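Local coordinates for subclass B1 metallo-beta-lactamase (PDB 6T5L), which hydrolyses beta-lactam antibiotics, probably carbapenems among them, at a two-zinc active site of the subclass B1 type, at residues I197-W200 with S201-V204; I105-F108 with E109-I113; K29-N32 with H33-E36; E76-N79 with F80-T84. All blocks are in the same frame, centred on the assembly; numbering follows the deposited sequence.

Along the chain the order is contact 3, contact 4, contact 2 and contact 1. Contact 3 is the hairpin turn between strands 25-29 and 34-41 of the six-stranded sheet. Contact 4 lies on helix 71-83, which packs on that same sheet, and contact 2 is the end of helix 105-110; their centres are about 13 Å apart, and Ile78 touches His111, Phe108 and Ile113. Contact 1, at the start of helix 200-210, lies across the chain's centre from contacts 2 and 4, about 33 and 36 Å away, centre to centre. The first three thus lie in one half of the metallo-beta-lactamase sandwich, contact 1 in the other, its Trp200 side chain about 8 Å from a zinc ion.

Contact 1. Residues I197-W200 with S201-V204; sequences IKEW and STTV
Glu199 O receives the backbone N of Thr203 at 2.9 Å in a nearly straight bond (168°), and Trp200 O receives Val204 N at 3.1 Å, so the first turn of helix 200-210 is closed by two consecutive i to i+4 bonds. Outside this ladder, one water accepts from Ser201 N, in the opening turn, and lies within hydrogen-bonding distance of Ile197 O.

Glutamate suits the position just before the helix, where its negative charge should be favourable near the amino-terminal end of the helix dipole. Its chain bends at chi2 and brings Glu199 OE1 to Thr202 OG1, 3.2 Å away, a weak bond. Thr203, which is buried, is hydrogen-bonded through OG1 to Glu159 O. Trp200 carries its indole anti to the backbone N (chi1 -157°), which lays it side by side with Val204: CG2 of the valine meets the ring edge in plane, 3.8 Å from CD1 of Trp200. The indole N-H of Trp200 is given to Leu181 O.

This flat ring lies among loops and helix 228-237, touching Leu192, Ala195 and His161, a ligand of one zinc ion, and stacking on Phe237. Val204 packs on Thr233 and Ile234 of the same helix.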
# COMPACT_ATOMS: atom_id res chain seq x y z
N ILE A 197 -0.25 -16.00 12.28
CA ILE A 197 -1.43 -16.72 11.81
C ILE A 197 -2.47 -16.89 12.92
O ILE A 197 -3.64 -17.18 12.64
CB ILE A 197 -1.06 -18.09 11.21
CG1 ILE A 197 -0.22 -18.91 12.18
CG2 ILE A 197 -0.31 -17.85 9.87
CD1 ILE A 197 -0.39 -20.38 11.95
N LYS A 198 -2.07 -16.73 14.18
CA LYS A 198 -3.09 -16.87 15.23
C LYS A 198 -3.99 -15.64 15.24
O LYS A 198 -5.18 -15.75 15.58
CB LYS A 198 -2.45 -17.12 16.58
CG LYS A 198 -1.76 -18.49 16.68
CD LYS A 198 -2.38 -19.54 15.72
CE LYS A 198 -2.23 -20.98 16.18
NZ LYS A 198 -1.96 -21.92 15.03
N GLU A 199 -3.50 -14.50 14.77
CA GLU A 199 -4.25 -13.28 14.86
C GLU A 199 -4.73 -12.75 13.53
O GLU A 199 -5.50 -11.80 13.52
CB GLU A 199 -3.41 -12.19 15.55
CG GLU A 199 -3.30 -12.31 17.07
CD GLU A 199 -4.63 -12.13 17.80
OE1 GLU A 199 -5.19 -11.00 17.79
OE2 GLU A 199 -5.13 -13.12 18.38
N TRP A 200 -4.22 -13.27 12.39
CA TRP A 200 -4.56 -12.66 11.09
C TRP A 200 -6.07 -12.44 10.97
O TRP A 200 -6.55 -11.37 10.56
CB TRP A 200 -4.10 -13.58 9.94
CG TRP A 200 -3.88 -12.93 8.63
CD1 TRP A 200 -4.66 -11.96 8.06
CD2 TRP A 200 -2.81 -13.19 7.69
NE1 TRP A 200 -4.13 -11.55 6.85
CE2 TRP A 200 -3.00 -12.31 6.59
CE3 TRP A 200 -1.73 -14.08 7.67
CZ2 TRP A 200 -2.13 -12.29 5.47
CZ3 TRP A 200 -0.86 -14.06 6.58
CH2 TRP A 200 -1.05 -13.14 5.50
N SER A 201 -6.86 -13.44 11.27
CA SER A 201 -8.27 -13.28 10.92
C SER A 201 -8.98 -12.31 11.88
O SER A 201 -9.79 -11.47 11.42
CB SER A 201 -8.95 -14.62 10.87
OG SER A 201 -9.43 -14.87 12.15
N THR A 202 -8.69 -12.37 13.20
CA THR A 202 -9.32 -11.38 14.08
C THR A 202 -8.87 -9.96 13.68
O THR A 202 -9.70 -9.03 13.65
CB THR A 202 -9.08 -11.65 15.57
OG1 THR A 202 -7.88 -11.05 16.02
CG2 THR A 202 -8.98 -13.09 15.90
N THR A 203 -7.62 -9.80 13.23
CA THR A 203 -7.19 -8.49 12.73
C THR A 203 -8.11 -8.03 11.59
O THR A 203 -8.54 -6.89 11.56
CB THR A 203 -5.74 -8.51 12.25
OG1 THR A 203 -4.87 -8.67 13.36
CG2 THR A 203 -5.37 -7.19 11.59
N VAL A 204 -8.40 -8.90 10.63
CA VAL A 204 -9.17 -8.42 9.47
C VAL A 204 -10.65 -8.23 9.85
O VAL A 204 -11.35 -7.35 9.28
CB VAL A 204 -8.98 -9.38 8.26
CG1 VAL A 204 -9.97 -9.02 7.07
CG2 VAL A 204 -7.50 -9.43 7.79
O HOH W 1 -6.17 -16.24 12.27

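Contact 2. Residues I105-F108 with E109-I113; sequences ITEF and ENHNI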
# COMPACT_ATOMS: atom_id res chain seq x y z
N ILE A 105 12.37 3.02 -2.23
CA ILE A 105 12.42 4.11 -1.27
C ILE A 105 13.48 5.15 -1.66
O ILE A 105 13.23 6.36 -1.55
CB ILE A 105 12.62 3.58 0.15
CG1 ILE A 105 12.61 4.72 1.19
CG2 ILE A 105 14.01 2.89 0.30
CD1 ILE A 105 11.27 5.45 1.37
N THR A 106 14.65 4.71 -2.12
CA THR A 106 15.72 5.66 -2.49
C THR A 106 15.22 6.67 -3.53
O THR A 106 15.56 7.86 -3.50
CB THR A 106 16.94 4.91 -3.04
OG1 THR A 106 17.53 4.05 -2.02
CG2 THR A 106 18.02 5.91 -3.53
N GLU A 107 14.41 6.21 -4.48
CA GLU A 107 14.01 7.10 -5.54
C GLU A 107 13.05 8.15 -5.02
O GLU A 107 13.11 9.33 -5.41
CB GLU A 107 13.43 6.25 -6.67
CG GLU A 107 13.24 6.95 -7.91
CD GLU A 107 14.54 7.44 -8.53
OE1 GLU A 107 15.43 6.65 -8.84
OE2 GLU A 107 14.64 8.65 -8.67
N PHE A 108 12.18 7.76 -4.09
CA PHE A 108 11.27 8.71 -3.44
C PHE A 108 12.05 9.69 -2.59
O PHE A 108 11.80 10.92 -2.61
CB PHE A 108 10.23 7.98 -2.57
CG PHE A 108 9.07 7.42 -3.34
CD1 PHE A 108 9.24 6.26 -4.07
CD2 PHE A 108 7.79 8.03 -3.33
CE1 PHE A 108 8.18 5.73 -4.82
CE2 PHE A 108 6.73 7.48 -4.11
CZ PHE A 108 6.92 6.37 -4.83
N GLU A 109 13.00 9.18 -1.82
CA GLU A 109 13.79 10.08 -0.97
C GLU A 109 14.58 11.10 -1.81
O GLU A 109 14.73 12.27 -1.41
CB GLU A 109 14.72 9.26 -0.07
CG GLU A 109 13.99 8.39 0.94
CD GLU A 109 14.93 7.72 1.93
OE1 GLU A 109 15.88 7.08 1.48
OE2 GLU A 109 14.72 7.82 3.17
N ASN A 110 15.01 10.70 -3.01
CA ASN A 110 15.77 11.59 -3.88
C ASN A 110 14.91 12.65 -4.52
O ASN A 110 15.45 13.65 -4.99
CB ASN A 110 16.47 10.81 -4.96
CG ASN A 110 17.72 10.10 -4.44
OD1 ASN A 110 18.08 10.24 -3.27
ND2 ASN A 110 18.32 9.27 -5.27
N HIS A 111 13.60 12.46 -4.54
CA HIS A 111 12.71 13.54 -4.91
C HIS A 111 12.19 14.28 -3.68
O HIS A 111 11.22 15.02 -3.80
CB HIS A 111 11.54 13.00 -5.76
CG HIS A 111 11.96 12.53 -7.12
ND1 HIS A 111 12.68 11.37 -7.31
CD2 HIS A 111 11.78 13.06 -8.35
CE1 HIS A 111 12.96 11.23 -8.60
NE2 HIS A 111 12.41 12.23 -9.25
N ASN A 112 12.80 14.09 -2.52
CA ASN A 112 12.34 14.70 -1.27
C ASN A 112 10.84 14.56 -1.04
O ASN A 112 10.16 15.50 -0.64
CB ASN A 112 12.76 16.15 -1.25
CG ASN A 112 14.25 16.29 -1.53
OD1 ASN A 112 15.03 15.85 -0.73
ND2 ASN A 112 14.64 16.89 -2.66
N ILE A 113 10.32 13.34 -1.23
CA ILE A 113 8.97 12.97 -0.82
C ILE A 113 9.00 12.52 0.63
O ILE A 113 9.67 11.53 0.96
CB ILE A 113 8.39 11.88 -1.72
CG1 ILE A 113 8.26 12.41 -3.17
CG2 ILE A 113 7.02 11.44 -1.23
CD1 ILE A 113 8.19 11.30 -4.21
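Glu107 and His111 meet where helix 105-110 ends in a Schellman motif. Asn112, with positive phi, is its C-prime residue: Ile113 N returns to Phe108 O at 3.2 Å, and Asn112 N bonds Glu109 O. Asparagine suits that place because it tolerates a left-handed backbone better than most residues with a side chain.

The imidazole of His111 can be followed outward. CB stands beside the last carbonyls of the helix, 3.8 Å from Phe108 O. A chi1 of -69° sets CG anti to the carbonyl carbon, on the side of Glu107 O. ND1 then gives its hydrogen to Glu107 O at 2.8 Å and 166°, with the oxygen at the ring edge, close to the ring plane. Because His111 N also bonds Glu107 O, arriving from the opposite face of the carbonyl plane, that oxygen is gripped twice by one residue. Beyond ND1, CE1 comes to 3.1 Å from OE2 of Glu107, whose chain bends at chi2; carboxylate and ring planes stand 61° apart. The nearby carboxylate may favour a more positively polarised imidazole. On the ring's other side CD2 touches Ile78 of helix 71-83.

Deeper in, Glu109 runs extended past Ile105 and places OE2 on Asn134 N. Phe108, buried against Leu92 of strand 88-93, crosses Ile113 obliquely, CD2 of the phenyl ring lying 3.4 Å from Ile113 CD1.

Contact 3. Residues K29-N32 with H33-E36; sequences KLSN and HIYE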
# COMPACT_ATOMS: atom_id res chain seq x y z
N LYS A 29 -6.76 3.60 -13.09
CA LYS A 29 -7.63 4.58 -12.49
C LYS A 29 -8.92 3.90 -12.06
O LYS A 29 -9.66 3.38 -12.90
CB LYS A 29 -7.91 5.71 -13.48
CG LYS A 29 -8.82 6.80 -12.85
CD LYS A 29 -8.93 8.09 -13.68
CE LYS A 29 -9.78 9.05 -12.91
NZ LYS A 29 -9.85 10.38 -13.57
N LEU A 30 -9.21 3.88 -10.76
CA LEU A 30 -10.43 3.24 -10.25
C LEU A 30 -11.55 4.21 -9.92
O LEU A 30 -12.72 3.82 -9.95
CB LEU A 30 -10.09 2.44 -8.95
CG LEU A 30 -8.90 1.48 -9.01
CD1 LEU A 30 -8.85 0.61 -7.75
CD2 LEU A 30 -9.06 0.65 -10.30
N SER A 31 -11.24 5.45 -9.57
CA SER A 31 -12.23 6.50 -9.32
C SER A 31 -11.57 7.84 -9.69
O SER A 31 -10.42 7.86 -10.17
CB SER A 31 -12.66 6.55 -7.85
OG SER A 31 -11.53 7.07 -7.03
N ASN A 32 -12.22 8.94 -9.32
CA ASN A 32 -11.63 10.25 -9.55
C ASN A 32 -10.42 10.49 -8.63
O ASN A 32 -9.51 11.22 -9.01
CB ASN A 32 -12.71 11.34 -9.38
CG ASN A 32 -13.84 11.21 -10.45
OD1 ASN A 32 -13.57 10.85 -11.61
ND2 ASN A 32 -15.07 11.52 -10.07
N HIS A 33 -10.35 9.86 -7.47
CA HIS A 33 -9.23 10.09 -6.57
C HIS A 33 -8.32 8.89 -6.38
O HIS A 33 -7.31 9.01 -5.68
CB HIS A 33 -9.74 10.51 -5.19
CG HIS A 33 -10.67 11.67 -5.23
ND1 HIS A 33 -10.26 12.95 -5.52
CD2 HIS A 33 -12.01 11.74 -5.03
CE1 HIS A 33 -11.30 13.76 -5.51
NE2 HIS A 33 -12.37 13.05 -5.21
N ILE A 34 -8.66 7.73 -6.93
CA ILE A 34 -8.02 6.51 -6.49
C ILE A 34 -7.47 5.77 -7.69
O ILE A 34 -8.23 5.29 -8.52
CB ILE A 34 -8.97 5.59 -5.70
CG1 ILE A 34 -9.35 6.19 -4.37
CG2 ILE A 34 -8.34 4.18 -5.57
CD1 ILE A 34 -8.26 6.30 -3.39
N TYR A 35 -6.18 5.58 -7.69
CA TYR A 35 -5.43 4.89 -8.71
C TYR A 35 -4.70 3.74 -8.01
O TYR A 35 -4.34 3.87 -6.84
CB TYR A 35 -4.40 5.85 -9.37
CG TYR A 35 -4.99 7.04 -10.15
CD1 TYR A 35 -5.53 8.11 -9.51
CD2 TYR A 35 -4.89 7.10 -11.53
CE1 TYR A 35 -6.05 9.17 -10.18
CE2 TYR A 35 -5.42 8.19 -12.25
CZ TYR A 35 -5.99 9.22 -11.56
OH TYR A 35 -6.51 10.33 -12.21
N GLU A 36 -4.55 2.63 -8.70
CA GLU A 36 -3.81 1.45 -8.27
C GLU A 36 -2.53 1.36 -9.11
O GLU A 36 -2.58 1.52 -10.36
CB GLU A 36 -4.67 0.20 -8.46
CG GLU A 36 -3.99 -1.11 -8.11
CD GLU A 36 -4.66 -2.38 -8.60
OE1 GLU A 36 -4.62 -3.32 -7.78
OE2 GLU A 36 -5.18 -2.50 -9.76
O HOH W 2 -8.43 11.79 -11.48
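Lys29 lies alongside Tyr35, with CG over one face of the phenol ring in a CH-pi contact, 4.1 Å from the ring centroid and 26° off the normal, and CD and CE running on toward the hydroxyl. The two form an antiparallel non-hydrogen-bonded pair, so both side chains leave the same face of the sheet. Lysine suits the place because its chain can be apolar along the ring and charged at the end. Fully extended, with CG anti to the backbone N (chi1 -179°), it runs parallel to the tyrosine and brings NZ to 3.6 Å from Tyr35 OH. One water joins the two ends: it accepts from Lys29 NZ at 2.9 Å, donates to Asn32 O at 2.8 Å and lies 2.5 Å from Tyr35 OH.

Behind this pair the backbone makes the beta hairpin between strands 25-29 and 34-41. Ile34 O takes two amides, Leu30 N at 2.8 Å and Ser31 N at 3.2 Å, the latter in the carbonyl plane on a lone pair. One carbonyl thus serves both amides at the start of the turn. Leu30 CB lies close to Ile34 O, and the leucine carries its branches onto Ile216 and Ile218 of strand 216-219, bridging toward the second sheet.

Farther out, Val19 touches both Lys29 and Tyr35, while the backbone of Tyr35 is tied to Leu55. His33 ND1 is hydrogen-bonded to Leu57 O, and its ring meets that of Phe170. With an ammonium group and a phenol hydroxyl sharing one water, the positive charge may polarise that hydroxyl and make it somewhat more acidic, and the same water binds the turn carbonyl to both side chains.

Contact 4. Residues E76-N79 with F80-T84; sequences ELIN and FVTNT
A chi1 of -65° turns the hydroxyl of Thr82 back over the preceding turn, OG1 anti to its own carbonyl carbon and 3.2 Å from Ile78 O, although which acceptor its proton serves is not settled. A similar first torsion in Asn79 (-78°) brings its amide to the same flank of the helix. A water then spans the two side chains, donating to Asn79 OD1 at 3.0 Å and lying 2.9 Å from Thr82 OG1. Short polar residues suit this outward flank, since they can reach back to the helix or out to solvent.

Beneath them runs regular alpha-helical bonding: Phe80 N to Glu76 O, Val81 N to Leu77 O, and Thr82 N to Ile78 O. Asn83 N follows, 2.9 Å from Asn79 O and nearly straight at 170°, and Thr84 N to Phe80 O is one step further on.

The inward flank is apolar. Val81 sets CG2 3.3 Å from Leu77 O and 4.3 Å from Leu77 CD1, a loose contact; both side chains also meet Leu55 of strand 49-58. Branched aliphatic chains fit such a helix-sheet interface well. Phe80 reaches away from 76-79 to Ile27 and to the ring of Tyr20, whose hydroxyl is also hydrogen-bonded by Glu76 OE1; Glu76 OE2 is held by Asn24.

Helix 71-83 is thus amphipathic, as expected of the connecting helix in a beta-alpha-beta crossover, here between the parallel strands 61-65 and 88-93 of the alpha-beta/beta-alpha fold of metallo-beta-lactamases.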
# COMPACT_ATOMS: atom_id res chain seq x y z
N GLU A 76 9.35 5.69 -12.75
CA GLU A 76 8.24 5.79 -13.70
C GLU A 76 6.98 6.33 -13.03
O GLU A 76 6.29 7.16 -13.60
CB GLU A 76 7.92 4.46 -14.39
CG GLU A 76 9.04 3.96 -15.33
CD GLU A 76 8.67 2.75 -16.19
OE1 GLU A 76 7.47 2.56 -16.53
OE2 GLU A 76 9.60 1.94 -16.47
N LEU A 77 6.68 5.89 -11.81
CA LEU A 77 5.48 6.38 -11.11
C LEU A 77 5.57 7.88 -10.78
O LEU A 77 4.63 8.65 -11.04
CB LEU A 77 5.28 5.57 -9.84
CG LEU A 77 4.15 6.02 -8.92
CD1 LEU A 77 2.86 6.02 -9.66
CD2 LEU A 77 4.00 5.12 -7.77
N ILE A 78 6.70 8.31 -10.23
CA ILE A 78 6.89 9.73 -9.87
C ILE A 78 6.79 10.62 -11.10
O ILE A 78 6.07 11.63 -11.10
CB ILE A 78 8.24 9.90 -9.15
CG1 ILE A 78 8.19 9.18 -7.79
CG2 ILE A 78 8.57 11.40 -8.99
CD1 ILE A 78 9.57 8.91 -7.13
N ASN A 79 7.46 10.23 -12.19
CA ASN A 79 7.38 11.00 -13.43
C ASN A 79 5.96 10.98 -13.97
O ASN A 79 5.46 12.00 -14.46
CB ASN A 79 8.37 10.43 -14.45
CG ASN A 79 9.85 10.89 -14.18
OD1 ASN A 79 10.10 11.86 -13.46
ND2 ASN A 79 10.79 10.17 -14.74
N PHE A 80 5.25 9.85 -13.85
CA PHE A 80 3.85 9.88 -14.27
C PHE A 80 3.03 10.88 -13.46
O PHE A 80 2.18 11.61 -13.99
CB PHE A 80 3.23 8.50 -14.14
CG PHE A 80 1.71 8.48 -14.26
CD1 PHE A 80 1.09 8.42 -15.48
CD2 PHE A 80 0.93 8.50 -13.12
CE1 PHE A 80 -0.31 8.37 -15.59
CE2 PHE A 80 -0.48 8.45 -13.21
CZ PHE A 80 -1.09 8.40 -14.44
N VAL A 81 3.22 10.90 -12.15
CA VAL A 81 2.45 11.84 -11.35
C VAL A 81 2.77 13.27 -11.77
O VAL A 81 1.86 14.09 -11.98
CB VAL A 81 2.70 11.61 -9.85
CG1 VAL A 81 2.05 12.74 -9.06
CG2 VAL A 81 2.17 10.24 -9.42
N THR A 82 4.06 13.57 -11.96
CA THR A 82 4.47 14.94 -12.25
C THR A 82 3.96 15.37 -13.60
O THR A 82 3.32 16.42 -13.73
CB THR A 82 5.98 15.05 -12.19
OG1 THR A 82 6.39 14.79 -10.86
CG2 THR A 82 6.48 16.46 -12.66
N ASN A 83 4.23 14.57 -14.63
CA ASN A 83 3.97 15.00 -15.99
C ASN A 83 2.58 14.67 -16.51
O ASN A 83 2.12 15.35 -17.43
CB ASN A 83 4.96 14.36 -16.95
CG ASN A 83 6.40 14.73 -16.60
OD1 ASN A 83 6.68 15.86 -16.25
ND2 ASN A 83 7.27 13.75 -16.64
N THR A 84 1.92 13.66 -15.98
CA THR A 84 0.60 13.30 -16.47
C THR A 84 -0.53 13.70 -15.51
O THR A 84 -1.52 14.25 -15.97
CB THR A 84 0.55 11.81 -16.81
OG1 THR A 84 1.60 11.49 -17.75
CG2 THR A 84 -0.83 11.45 -17.44
O HOH W 3 9.01 14.22 -11.90